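Local coordinates for protein CRISPR-associated endonuclease Cas9 (PDB 5X2H) that uses a guide RNA to recognise matching invader DNA and cuts it with two endonuclease domains, giving the bacterium adaptive immunity against mobile genetic elements, at residues K628-K633 with F811-V816; K694-P699 with E731-C736; I17-W22 with L556-D561. All coordinates share one frame; numbering follows the deposited sequence.

How the interactions relate
The three contacts lie in the nuclease and C-terminal parts of Cas9. Interaction 3 closes first along the chain: it joins a strand of the RuvC-like sheet to helix 557-566. Interaction 1 follows, linking the loop after helix 615-622 to strand 810-816 of the C-terminal six-stranded sheet. Interaction 2 falls within the chain between the two segments of interaction 1 and joins the two outer strands of a three-stranded sheet. Centres of interactions 1 and 2 are about 18 Å apart, and Phe811 packs on Phe695 between them. Interaction 3 is centred about 20 Å from interaction 1 and 38 Å from interaction 2. Interaction 1 bridges the RuvC range and the C-terminal sheet, and both segments touch RNA.

Interaction 1 of 3, residues K628-K633 with F811-V816; sequences KPERKK and FEKYIV. With nucleotides of chain B.
Lys813 NZ and one water approach the flat carboxylate of Glu630 near its plane, while another water and O2' of C77 of chain B come from one face. The two oxygens have different partners. OE1 is turned to the strand. It makes a long salt bridge with Lys813 NZ at 4.0 Å, and the water over the face, weakly hydrogen-bonded to OE1, also donates to Tyr814 O. OE2 is turned to the RNA and accepts a hydrogen bond from O2' of C77 of chain B at 2.9 Å. The water near the plane donates to OE2 and accepts from Lys813 NZ, so water links the two groups where the direct pair is long. The glutamate and lysine chains cross at about a right angle. Lys813 is fully extended, which carries NZ out to the carboxylate; NZ also hydrogen-bonds Ser738 O. Ser743 OG hydrogen-bonds Glu630 OE1, so this buried carboxylate is gripped from several directions.

The segment 811-816 is a strand of the six-stranded antiparallel sheet of the PAM-interacting C-terminal region. The segment 628-633 is a loop in the RuvC subdomain 3 range. Little protein touches protein here; Lys628 O meets Val816 CG2 at 4.3 Å. The guide RNA touches both segments. Ile815 CG2 packs on O5' of C77 of chain B at 3.3 Å.

Lys632 works on the same strand of RNA from the loop. Its chain bends at the third torsion (chi3 -75°), which curls NZ back to the minor-groove atoms of two successive bases. NZ donates to O2 of C77 of chain B at 2.8 Å and lies 2.9 Å from N3 of A78 of chain B. The backbone N of Lys632 donates to OP1 of A79 of chain B with an N-H...O angle of 145°. Arg631 and Lys633 reach further phosphates, of DNA and RNA respectively.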
# COMPACT_ATOMS: atom_id res chain seq x y z
N LYS A 628 -11.22 -15.96 -16.40
CA LYS A 628 -10.70 -15.62 -15.09
C LYS A 628 -9.35 -16.30 -14.90
O LYS A 628 -9.20 -17.48 -15.23
CB LYS A 628 -11.65 -16.05 -13.96
CG LYS A 628 -13.06 -15.51 -14.07
CD LYS A 628 -13.88 -15.87 -12.84
CE LYS A 628 -15.31 -15.38 -12.96
NZ LYS A 628 -16.06 -15.51 -11.68
N PRO A 629 -8.35 -15.58 -14.39
CA PRO A 629 -7.04 -16.20 -14.18
C PRO A 629 -6.99 -16.98 -12.88
O PRO A 629 -7.59 -16.60 -11.87
CB PRO A 629 -6.10 -14.99 -14.13
CG PRO A 629 -6.94 -13.91 -13.53
CD PRO A 629 -8.35 -14.15 -14.03
N GLU A 630 -6.25 -18.08 -12.91
CA GLU A 630 -6.02 -18.84 -11.68
C GLU A 630 -5.06 -18.07 -10.78
O GLU A 630 -4.09 -17.47 -11.24
CB GLU A 630 -5.49 -20.23 -12.00
CG GLU A 630 -4.16 -20.27 -12.74
CD GLU A 630 -3.72 -21.69 -13.04
OE1 GLU A 630 -4.50 -22.63 -12.76
OE2 GLU A 630 -2.60 -21.87 -13.56
N ARG A 631 -5.37 -18.07 -9.48
CA ARG A 631 -4.63 -17.28 -8.50
C ARG A 631 -3.58 -18.17 -7.84
O ARG A 631 -3.88 -18.90 -6.90
CB ARG A 631 -5.58 -16.69 -7.46
CG ARG A 631 -6.74 -15.90 -8.04
CD ARG A 631 -7.05 -14.68 -7.19
NE ARG A 631 -8.30 -14.81 -6.44
CZ ARG A 631 -8.38 -14.86 -5.12
NH1 ARG A 631 -7.28 -14.79 -4.37
NH2 ARG A 631 -9.57 -14.97 -4.54
N LYS A 632 -2.35 -18.10 -8.34
CA LYS A 632 -1.29 -19.01 -7.90
C LYS A 632 -0.40 -18.40 -6.83
O LYS A 632 0.58 -19.04 -6.43
CB LYS A 632 -0.45 -19.46 -9.10
CG LYS A 632 -1.21 -20.37 -10.06
CD LYS A 632 -0.28 -21.31 -10.81
CE LYS A 632 0.50 -20.60 -11.91
NZ LYS A 632 1.36 -21.55 -12.68
N LYS A 633 -0.71 -17.21 -6.34
CA LYS A 633 0.16 -16.54 -5.37
C LYS A 633 0.24 -17.35 -4.09
O LYS A 633 -0.79 -17.61 -3.45
CB LYS A 633 -0.35 -15.13 -5.08
CG LYS A 633 0.45 -14.41 -4.01
CD LYS A 633 0.22 -12.91 -4.04
CE LYS A 633 -1.24 -12.56 -3.87
NZ LYS A 633 -1.46 -11.09 -3.80
N PHE A 811 -13.46 -35.40 -13.42
CA PHE A 811 -12.77 -34.38 -12.64
C PHE A 811 -11.45 -34.09 -13.37
O PHE A 811 -10.44 -34.76 -13.14
CB PHE A 811 -12.53 -34.85 -11.21
CG PHE A 811 -12.18 -33.74 -10.25
CD1 PHE A 811 -12.20 -32.42 -10.66
CD2 PHE A 811 -11.83 -34.02 -8.94
CE1 PHE A 811 -11.88 -31.40 -9.78
CE2 PHE A 811 -11.50 -33.01 -8.05
CZ PHE A 811 -11.53 -31.69 -8.47
N GLU A 812 -11.49 -33.10 -14.26
CA GLU A 812 -10.39 -32.78 -15.15
C GLU A 812 -10.06 -31.29 -15.07
O GLU A 812 -10.95 -30.46 -14.86
CB GLU A 812 -10.71 -33.16 -16.60
CG GLU A 812 -11.21 -34.58 -16.80
CD GLU A 812 -10.09 -35.56 -17.09
OE1 GLU A 812 -8.99 -35.12 -17.47
OE2 GLU A 812 -10.32 -36.78 -16.93
N LYS A 813 -8.79 -30.96 -15.26
CA LYS A 813 -8.33 -29.58 -15.20
C LYS A 813 -8.19 -29.02 -16.61
O LYS A 813 -7.71 -29.71 -17.52
CB LYS A 813 -7.00 -29.47 -14.45
CG LYS A 813 -6.47 -28.04 -14.32
CD LYS A 813 -5.10 -27.98 -13.66
CE LYS A 813 -4.68 -26.54 -13.40
NZ LYS A 813 -3.35 -26.44 -12.73
N TYR A 814 -8.61 -27.77 -16.78
CA TYR A 814 -8.47 -27.05 -18.04
C TYR A 814 -7.80 -25.71 -17.77
O TYR A 814 -7.55 -25.33 -16.62
CB TYR A 814 -9.83 -26.84 -18.72
CG TYR A 814 -10.34 -28.06 -19.45
CD1 TYR A 814 -10.76 -29.19 -18.75
CD2 TYR A 814 -10.41 -28.08 -20.83
CE1 TYR A 814 -11.23 -30.31 -19.42
CE2 TYR A 814 -10.87 -29.19 -21.51
CZ TYR A 814 -11.28 -30.30 -20.80
OH TYR A 814 -11.74 -31.41 -21.48
N ILE A 815 -7.51 -24.99 -18.85
CA ILE A 815 -6.81 -23.71 -18.79
C ILE A 815 -7.55 -22.71 -19.67
O ILE A 815 -7.87 -23.01 -20.82
CB ILE A 815 -5.34 -23.84 -19.24
CG1 ILE A 815 -4.57 -24.77 -18.30
CG2 ILE A 815 -4.67 -22.48 -19.32
CD1 ILE A 815 -4.45 -24.24 -16.89
N VAL A 816 -7.81 -21.52 -19.12
CA VAL A 816 -8.45 -20.43 -19.86
C VAL A 816 -7.38 -19.45 -20.30
O VAL A 816 -6.51 -19.06 -19.50
CB VAL A 816 -9.51 -19.71 -19.01
CG1 VAL A 816 -10.59 -19.11 -19.90
CG2 VAL A 816 -10.10 -20.64 -17.98
P A B 79 -0.32 -15.35 -9.98
OP1 A B 79 -1.65 -15.49 -9.36
OP2 A B 79 0.14 -14.01 -10.44
O5' A B 79 0.77 -15.91 -8.96
C5' A B 79 2.15 -15.91 -9.29
C4' A B 79 2.80 -17.23 -8.99
O4' A B 79 2.84 -18.05 -10.19
C3' A B 79 4.26 -17.16 -8.54
O3' A B 79 4.38 -16.89 -7.15
C2' A B 79 4.81 -18.52 -8.95
O2' A B 79 4.47 -19.51 -7.99
C1' A B 79 4.03 -18.80 -10.23
N9 A B 79 4.80 -18.41 -11.44
C8 A B 79 4.56 -17.36 -12.29
N7 A B 79 5.41 -17.28 -13.28
C5 A B 79 6.28 -18.35 -13.06
C6 A B 79 7.40 -18.82 -13.76
N6 A B 79 7.88 -18.24 -14.87
N1 A B 79 8.04 -19.91 -13.28
C2 A B 79 7.56 -20.48 -12.16
N3 A B 79 6.51 -20.14 -11.42
C4 A B 79 5.91 -19.05 -11.93
P C B 77 -3.08 -19.91 -22.40
OP1 C B 77 -4.21 -20.68 -22.98
OP2 C B 77 -2.95 -18.47 -22.72
O5' C B 77 -3.15 -20.02 -20.81
C5' C B 77 -2.60 -19.01 -19.99
C4' C B 77 -2.57 -19.48 -18.55
O4' C B 77 -1.80 -20.69 -18.46
C3' C B 77 -1.92 -18.54 -17.55
O3' C B 77 -2.84 -17.55 -17.10
C2' C B 77 -1.48 -19.48 -16.43
O2' C B 77 -2.54 -19.71 -15.52
C1' C B 77 -1.21 -20.79 -17.19
N1 C B 77 0.23 -21.12 -17.34
C2 C B 77 0.87 -21.75 -16.28
O2 C B 77 0.23 -21.98 -15.24
N3 C B 77 2.17 -22.10 -16.40
C4 C B 77 2.82 -21.84 -17.54
N4 C B 77 4.10 -22.20 -17.62
C5 C B 77 2.18 -21.20 -18.65
C6 C B 77 0.89 -20.87 -18.51
P A B 78 -2.39 -16.04 -16.82
OP1 A B 78 -3.64 -15.26 -16.64
OP2 A B 78 -1.39 -15.61 -17.83
O5' A B 78 -1.66 -16.11 -15.41
C5' A B 78 -2.31 -16.67 -14.28
C4' A B 78 -1.32 -17.10 -13.23
O4' A B 78 -0.30 -17.93 -13.85
C3' A B 78 -0.56 -15.96 -12.54
O3' A B 78 -0.24 -16.38 -11.21
C2' A B 78 0.72 -15.89 -13.35
O2' A B 78 1.81 -15.27 -12.70
C1' A B 78 0.98 -17.37 -13.61
N9 A B 78 1.85 -17.63 -14.76
C8 A B 78 1.93 -16.93 -15.93
N7 A B 78 2.83 -17.40 -16.76
C5 A B 78 3.38 -18.48 -16.07
C6 A B 78 4.40 -19.39 -16.41
N6 A B 78 5.06 -19.37 -17.56
N1 A B 78 4.71 -20.35 -15.50
C2 A B 78 4.04 -20.37 -14.34
N3 A B 78 3.07 -19.57 -13.91
C4 A B 78 2.79 -18.63 -14.83
O HOH W 1 -6.98 -23.48 -14.83
O HOH W 2 -1.46 -24.09 -13.25

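Interaction 2 of 3, residues K694-P699 with E731-C736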
# COMPACT_ATOMS: atom_id res chain seq x y z
N LYS A 694 -11.35 -43.22 -7.11
CA LYS A 694 -11.88 -42.18 -6.25
C LYS A 694 -10.85 -41.07 -6.07
O LYS A 694 -9.64 -41.30 -6.09
CB LYS A 694 -12.28 -42.76 -4.89
CG LYS A 694 -13.41 -43.77 -4.97
CD LYS A 694 -13.79 -44.30 -3.60
CE LYS A 694 -14.98 -45.24 -3.67
NZ LYS A 694 -15.35 -45.77 -2.32
N PHE A 695 -11.35 -39.84 -5.91
CA PHE A 695 -10.49 -38.67 -5.83
C PHE A 695 -10.23 -38.27 -4.39
O PHE A 695 -11.05 -38.52 -3.49
CB PHE A 695 -11.11 -37.50 -6.60
CG PHE A 695 -11.19 -37.73 -8.08
CD1 PHE A 695 -10.11 -37.45 -8.90
CD2 PHE A 695 -12.35 -38.24 -8.66
CE1 PHE A 695 -10.17 -37.68 -10.26
CE2 PHE A 695 -12.42 -38.46 -10.02
CZ PHE A 695 -11.33 -38.18 -10.82
N TYR A 696 -9.07 -37.66 -4.17
CA TYR A 696 -8.61 -37.26 -2.85
C TYR A 696 -7.88 -35.93 -2.96
O TYR A 696 -7.23 -35.64 -3.97
CB TYR A 696 -7.71 -38.34 -2.22
CG TYR A 696 -8.42 -39.66 -2.03
CD1 TYR A 696 -8.40 -40.64 -3.02
CD2 TYR A 696 -9.12 -39.93 -0.86
CE1 TYR A 696 -9.06 -41.85 -2.86
CE2 TYR A 696 -9.79 -41.14 -0.69
CZ TYR A 696 -9.75 -42.10 -1.68
OH TYR A 696 -10.40 -43.30 -1.51
N ALA A 697 -7.99 -35.11 -1.91
CA ALA A 697 -7.50 -33.74 -1.95
C ALA A 697 -6.57 -33.46 -0.78
O ALA A 697 -6.87 -33.82 0.36
CB ALA A 697 -8.65 -32.74 -1.94
N VAL A 698 -5.45 -32.81 -1.08
CA VAL A 698 -4.48 -32.38 -0.09
C VAL A 698 -4.54 -30.85 -0.02
O VAL A 698 -4.17 -30.18 -1.00
CB VAL A 698 -3.06 -32.86 -0.43
CG1 VAL A 698 -2.06 -32.32 0.59
CG2 VAL A 698 -3.02 -34.38 -0.47
N PRO A 699 -5.01 -30.27 1.08
CA PRO A 699 -5.07 -28.80 1.16
C PRO A 699 -3.71 -28.22 1.49
O PRO A 699 -2.96 -28.76 2.31
CB PRO A 699 -6.08 -28.56 2.30
CG PRO A 699 -5.91 -29.76 3.19
CD PRO A 699 -5.48 -30.92 2.31
N GLU A 731 2.14 -44.89 -3.10
CA GLU A 731 2.17 -45.40 -4.47
C GLU A 731 0.81 -45.87 -4.96
O GLU A 731 0.68 -46.17 -6.16
CB GLU A 731 3.18 -46.56 -4.57
N ASN A 732 -0.20 -45.94 -4.09
CA ASN A 732 -1.55 -46.29 -4.51
C ASN A 732 -2.31 -45.13 -5.13
O ASN A 732 -3.35 -45.35 -5.75
CB ASN A 732 -2.34 -46.84 -3.32
CG ASN A 732 -1.80 -48.16 -2.82
OD1 ASN A 732 -1.53 -49.07 -3.61
ND2 ASN A 732 -1.65 -48.28 -1.51
N TYR A 733 -1.81 -43.91 -4.99
CA TYR A 733 -2.48 -42.72 -5.49
C TYR A 733 -1.56 -41.99 -6.46
O TYR A 733 -0.36 -41.85 -6.21
CB TYR A 733 -2.87 -41.78 -4.34
CG TYR A 733 -3.68 -42.44 -3.25
CD1 TYR A 733 -3.06 -43.13 -2.22
CD2 TYR A 733 -5.07 -42.38 -3.26
CE1 TYR A 733 -3.79 -43.73 -1.22
CE2 TYR A 733 -5.81 -42.98 -2.26
CZ TYR A 733 -5.17 -43.66 -1.24
OH TYR A 733 -5.91 -44.26 -0.25
N GLU A 734 -2.13 -41.52 -7.57
CA GLU A 734 -1.39 -40.76 -8.57
C GLU A 734 -1.85 -39.31 -8.55
O GLU A 734 -3.05 -39.03 -8.51
CB GLU A 734 -1.57 -41.36 -9.96
CG GLU A 734 -3.01 -41.63 -10.37
CD GLU A 734 -3.14 -42.01 -11.83
OE1 GLU A 734 -3.45 -41.12 -12.65
OE2 GLU A 734 -2.92 -43.19 -12.17
N PHE A 735 -0.88 -38.40 -8.56
CA PHE A 735 -1.18 -36.98 -8.64
C PHE A 735 -1.85 -36.65 -9.97
O PHE A 735 -1.37 -37.06 -11.03
CB PHE A 735 0.10 -36.17 -8.47
CG PHE A 735 -0.06 -34.70 -8.73
CD1 PHE A 735 -0.68 -33.87 -7.80
CD2 PHE A 735 0.42 -34.13 -9.90
CE1 PHE A 735 -0.82 -32.52 -8.04
CE2 PHE A 735 0.28 -32.78 -10.15
CZ PHE A 735 -0.33 -31.97 -9.21
N CYS A 736 -2.97 -35.93 -9.91
CA CYS A 736 -3.69 -35.52 -11.11
C CYS A 736 -3.33 -34.10 -11.53
O CYS A 736 -2.84 -33.89 -12.64
CB CYS A 736 -5.21 -35.63 -10.87
SG CYS A 736 -5.74 -37.28 -10.38
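Tyr696 and Tyr733 meet in a T-shaped (edge-to-face) stack across a three-stranded antiparallel sheet. Strands 695-700 and 733-740 are the outer strands of this sheet. Strand 683-689 runs between them, so the contact is made by side chains alone. The CA atoms of the two tyrosines are 8.6 Å apart, and both CB atoms point toward the opposite segment.

From CB of Tyr696 the ring is set by a first torsion that puts CG anti to the carbonyl carbon (chi1 -61°). The second torsion, 90°, stands the ring broadside to the incoming partner. CD1 is the first atom to touch: it lies 3.6 Å from CE2 of Tyr733. CE1 comes closer, 3.5 Å from the same CE2 atom. CZ is 4.1 Å from Tyr733 CE2. One corner of the Tyr733 ring therefore rests over one face of Tyr696, on its CD1-CE1 side. CD2 of Tyr733 backs it up at 3.8 Å from Tyr696 CD1. The planes stand at 85°, with ring centroids 5.2 Å apart. For the Tyr733 ring, CE1 of Tyr696 lies at the edge, in its plane.

The neighbours extend this cluster. Ile727 touches both tyrosines, and His689 makes a second edge-to-face pair with Tyr733. Tyr696 is hydrogen-bonded through its backbone to Phe687 of the middle strand.

The other face of the sheet carries a looser contact. Phe695 and Cys736 both touch Lys688 of the middle strand there, and Phe695 also stacks edge-to-face with Phe811. Cys736 SG approaches the rim of the phenyl ring near its plane, and its nearest carbon is Phe695 CE1, 4.4 Å away.

Interaction 3 of 3, residues I17-W22 with L556-D561; sequences ISSIGW and LHHAID
The RuvC-like nuclease site holds this contact, which sets Ser19 of a sheet strand against His558, a predicted magnesium ligand on helix 557-566. The serine lies over one face of the imidazole. Its OG sits above the ring centre, 3.3 Å from His558 CE1. Its CB makes a CH-pi contact with the same face, 3.8 Å from the centroid and 18° off the ring normal. The opposite face is met near the rim by CE1 of His557. The imidazole is thus held between two side chains, which probably limits its tilt. With OG lying between backbone N and carbonyl carbon (chi1 57°), Ser19 brings both atoms over the ring. Further along the strand, Gly21 has no side chain, and the helix backbone comes close: Gly21 CA is 4.6 Å from Ala559 CA. A CA-H...O contact joins Gly21 CA to His558 O at 3.6 Å.

Asp14, the predicted RuvC active-site residue, touches His558 from strand 10-15, next to strand 19-26 in this five-stranded RNase H-like sheet. His558 and Ala559 also touch Val35 of strand 29-37, while Ile20 and Trp22 pack away from the site on helix 456-476.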
# COMPACT_ATOMS: atom_id res chain seq x y z
N ILE A 17 -13.04 -1.59 -12.77
CA ILE A 17 -12.19 -1.75 -11.60
C ILE A 17 -11.75 -3.19 -11.44
O ILE A 17 -10.68 -3.47 -10.88
CB ILE A 17 -12.93 -1.24 -10.34
CG1 ILE A 17 -11.96 -1.04 -9.18
CG2 ILE A 17 -14.07 -2.18 -9.95
CD1 ILE A 17 -11.12 0.21 -9.30
N SER A 18 -12.53 -4.15 -11.96
CA SER A 18 -12.20 -5.56 -11.83
C SER A 18 -12.57 -6.36 -13.07
O SER A 18 -12.61 -7.59 -13.01
CB SER A 18 -12.89 -6.16 -10.60
OG SER A 18 -14.28 -5.90 -10.63
N SER A 19 -12.83 -5.70 -14.20
CA SER A 19 -13.25 -6.39 -15.40
C SER A 19 -12.69 -5.68 -16.63
O SER A 19 -12.41 -4.47 -16.59
CB SER A 19 -14.77 -6.48 -15.50
OG SER A 19 -15.36 -5.19 -15.45
N ILE A 20 -12.53 -6.43 -17.71
CA ILE A 20 -12.08 -5.91 -19.00
C ILE A 20 -13.01 -6.48 -20.06
O ILE A 20 -12.92 -7.67 -20.39
CB ILE A 20 -10.63 -6.28 -19.31
CG1 ILE A 20 -9.68 -5.66 -18.29
CG2 ILE A 20 -10.26 -5.82 -20.71
CD1 ILE A 20 -9.62 -4.16 -18.35
N GLY A 21 -13.91 -5.65 -20.58
CA GLY A 21 -14.73 -6.03 -21.71
C GLY A 21 -14.09 -5.57 -23.01
O GLY A 21 -13.58 -4.46 -23.10
N TRP A 22 -14.10 -6.45 -24.00
CA TRP A 22 -13.44 -6.17 -25.27
C TRP A 22 -14.28 -6.68 -26.43
O TRP A 22 -14.94 -7.71 -26.33
CB TRP A 22 -12.04 -6.79 -25.32
CG TRP A 22 -12.02 -8.28 -25.15
CD1 TRP A 22 -11.89 -8.97 -23.98
CD2 TRP A 22 -12.15 -9.26 -26.19
NE1 TRP A 22 -11.92 -10.32 -24.22
CE2 TRP A 22 -12.08 -10.53 -25.57
CE3 TRP A 22 -12.31 -9.19 -27.57
CZ2 TRP A 22 -12.16 -11.71 -26.29
CZ3 TRP A 22 -12.40 -10.37 -28.29
CH2 TRP A 22 -12.32 -11.62 -27.65
N LEU A 556 -21.64 -10.80 -18.44
CA LEU A 556 -21.65 -10.58 -19.88
C LEU A 556 -21.91 -9.12 -20.26
O LEU A 556 -21.60 -8.73 -21.39
CB LEU A 556 -22.70 -11.48 -20.54
CG LEU A 556 -22.46 -12.98 -20.43
CD1 LEU A 556 -23.63 -13.75 -21.04
CD2 LEU A 556 -21.15 -13.37 -21.10
N HIS A 557 -22.45 -8.31 -19.35
CA HIS A 557 -22.79 -6.94 -19.71
C HIS A 557 -21.56 -6.06 -19.92
O HIS A 557 -21.69 -4.98 -20.50
CB HIS A 557 -23.70 -6.31 -18.65
CG HIS A 557 -22.96 -5.75 -17.47
ND1 HIS A 557 -22.57 -6.53 -16.40
CD2 HIS A 557 -22.55 -4.49 -17.18
CE1 HIS A 557 -21.94 -5.78 -15.51
NE2 HIS A 557 -21.92 -4.54 -15.96
N HIS A 558 -20.38 -6.49 -19.46
CA HIS A 558 -19.17 -5.74 -19.77
C HIS A 558 -18.82 -5.84 -21.25
O HIS A 558 -18.16 -4.95 -21.79
CB HIS A 558 -18.01 -6.23 -18.91
CG HIS A 558 -18.25 -6.11 -17.44
ND1 HIS A 558 -18.53 -4.91 -16.83
CD2 HIS A 558 -18.24 -7.04 -16.45
CE1 HIS A 558 -18.69 -5.10 -15.53
NE2 HIS A 558 -18.52 -6.38 -15.28
N ALA A 559 -19.24 -6.92 -21.91
CA ALA A 559 -18.95 -7.08 -23.33
C ALA A 559 -19.92 -6.27 -24.19
O ALA A 559 -19.51 -5.69 -25.20
CB ALA A 559 -19.00 -8.55 -23.72
N ILE A 560 -21.20 -6.23 -23.81
CA ILE A 560 -22.15 -5.43 -24.58
C ILE A 560 -21.79 -3.95 -24.49
O ILE A 560 -22.05 -3.18 -25.42
CB ILE A 560 -23.60 -5.69 -24.11
CG1 ILE A 560 -23.87 -5.06 -22.74
CG2 ILE A 560 -23.89 -7.18 -24.07
CD1 ILE A 560 -25.27 -5.29 -22.22
N ASP A 561 -21.16 -3.53 -23.38
CA ASP A 561 -20.65 -2.17 -23.31
C ASP A 561 -19.50 -1.97 -24.28
O ASP A 561 -19.44 -0.94 -24.97
CB ASP A 561 -20.20 -1.85 -21.88
CG ASP A 561 -21.35 -1.92 -20.88
OD1 ASP A 561 -22.52 -1.79 -21.31
OD2 ASP A 561 -21.08 -2.09 -19.68